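Local structure of transcriptional regulator, MarR family, putative (Bacillus cereus, 3BJA) at residues A[39-44]-A[55-60]. The protein probably binds DNA as a dimeric transcription factor of the MarR family, through a winged helix-turn-helix domain in each subunit. Sequence-based numbering, arbitrary orientation.
Sequences IQVLAK and ENMGCV
Val41 reaches from helix 33-44 to the end of helix 50-56 and sets its two methyl groups against Asn56, one on the side chain and one on the backbone. CG1 lies 3.8 Å from Asn56 CB, a plain van der Waals contact between the aliphatic parts of both residues. The other methyl, CG2, comes within 3.7 Å of the carbonyl O of Asn56, a van der Waals contact of a methyl group with a polar oxygen. The rotation about CA-CB explains this division: with CG1 opposite the backbone N (chi1 166°), both branches of the fork are turned to the neighbour. A valine suits the place because its short, branched side chain spans the distance between backbones whose nearest CA atoms, those of Val41 and Asn56, are 6.9 Å apart.

This is the close-packed part, and it is small, for the two segments bury just 123 Å² between them. Beyond it the packing slackens toward solvent: the contact lies at the surface, and its three touching residues are all partly exposed. The unbranched chain of Met57, a selenomethionine whose backbone has already left helical geometry, brings SE to 4.3 Å from Val41 CG2, a looser touch. Asn56 offers its CB to the valine and keeps a polar amide at its end, which suits a partly exposed residue at a helix terminus.

The contact lies in the winged helix-turn-helix domain and joins helix 33-44 to helix 50-56, the first of the helix-turn-helix pair; helix 64-73, which follows in the chain, is probably the recognition helix, as in relatives. Val41 also packs on Leu53, one turn back along helix 50-56, while Leu42 meets Val91 and Leu93 of strand 89-93, and Gln40 hydrogen-bonds through NE2 to Asp105 of helix 95-116.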
# COMPACT_ATOMS: atom_id res chain seq x y z
N ILE A 39 -9.43 -5.77 11.69
CA ILE A 39 -10.63 -5.59 12.55
C ILE A 39 -11.91 -5.38 11.69
O ILE A 39 -12.94 -5.99 11.97
CB ILE A 39 -10.42 -4.44 13.60
CG1 ILE A 39 -9.42 -4.92 14.67
CG2 ILE A 39 -11.73 -4.01 14.25
CD1 ILE A 39 -8.95 -3.83 15.61
N GLN A 40 -11.81 -4.54 10.67
CA GLN A 40 -12.92 -4.29 9.72
C GLN A 40 -13.28 -5.60 9.00
O GLN A 40 -14.44 -6.01 9.03
CB GLN A 40 -12.59 -3.17 8.71
CG GLN A 40 -12.37 -1.77 9.34
CD GLN A 40 -13.60 -1.25 10.11
OE1 GLN A 40 -14.74 -1.57 9.79
NE2 GLN A 40 -13.35 -0.43 11.14
N VAL A 41 -12.27 -6.28 8.42
CA VAL A 41 -12.50 -7.57 7.74
C VAL A 41 -13.16 -8.60 8.67
O VAL A 41 -14.19 -9.17 8.30
CB VAL A 41 -11.20 -8.16 7.15
CG1 VAL A 41 -11.40 -9.66 6.75
CG2 VAL A 41 -10.70 -7.31 5.98
N LEU A 42 -12.60 -8.78 9.87
CA LEU A 42 -13.13 -9.76 10.85
C LEU A 42 -14.47 -9.42 11.49
O LEU A 42 -15.09 -10.31 12.10
CB LEU A 42 -12.10 -10.06 11.96
CG LEU A 42 -10.82 -10.83 11.61
CD1 LEU A 42 -9.96 -10.90 12.86
CD2 LEU A 42 -11.08 -12.24 11.07
N ALA A 43 -14.91 -8.16 11.44
CA ALA A 43 -16.23 -7.79 11.97
C ALA A 43 -17.31 -8.21 10.98
O ALA A 43 -18.31 -8.83 11.40
CB ALA A 43 -16.31 -6.32 12.25
N LYS A 44 -17.10 -7.89 9.68
CA LYS A 44 -18.04 -8.21 8.56
C LYS A 44 -18.24 -9.71 8.41
O LYS A 44 -19.36 -10.21 8.49
CB LYS A 44 -17.58 -7.63 7.21
CG LYS A 44 -17.51 -6.10 7.13
N GLU A 55 -6.77 -13.40 1.85
CA GLU A 55 -7.49 -13.12 0.59
C GLU A 55 -8.35 -11.84 0.71
O GLU A 55 -8.25 -10.93 -0.13
CB GLU A 55 -8.33 -14.34 0.16
CG GLU A 55 -7.43 -15.55 -0.25
CD GLU A 55 -8.15 -16.91 -0.34
OE1 GLU A 55 -9.33 -17.06 0.08
OE2 GLU A 55 -7.48 -17.84 -0.84
N ASN A 56 -9.15 -11.77 1.79
CA ASN A 56 -9.99 -10.60 2.09
C ASN A 56 -9.22 -9.33 2.45
O ASN A 56 -9.83 -8.26 2.49
CB ASN A 56 -11.01 -10.91 3.20
CG ASN A 56 -12.04 -11.95 2.80
OD1 ASN A 56 -11.87 -12.67 1.81
ND2 ASN A 56 -13.10 -12.07 3.60
N MSE A 57 -7.92 -9.43 2.77
CA MSE A 57 -7.08 -8.24 2.96
C MSE A 57 -6.87 -7.67 1.57
O MSE A 57 -6.35 -8.38 0.69
CB MSE A 57 -5.70 -8.54 3.62
CG MSE A 57 -5.69 -8.78 5.15
SE MSE A 57 -6.43 -7.30 6.20
CE MSE A 57 -5.08 -5.91 5.91
N GLY A 58 -7.30 -6.42 1.37
CA GLY A 58 -7.13 -5.69 0.09
C GLY A 58 -5.66 -5.61 -0.32
O GLY A 58 -5.31 -5.75 -1.51
N CYS A 59 -4.82 -5.38 0.70
CA CYS A 59 -3.37 -5.39 0.61
C CYS A 59 -2.84 -6.25 1.78
O CYS A 59 -3.11 -5.93 2.95
CB CYS A 59 -2.85 -3.97 0.70
SG CYS A 59 -1.09 -3.83 0.50
N VAL A 60 -2.11 -7.33 1.46
CA VAL A 60 -1.54 -8.26 2.46
C VAL A 60 -0.11 -7.86 2.84
O VAL A 60 0.73 -7.70 1.94
CB VAL A 60 -1.47 -9.71 1.90
CG1 VAL A 60 -0.97 -10.70 2.96
CG2 VAL A 60 -2.83 -10.15 1.38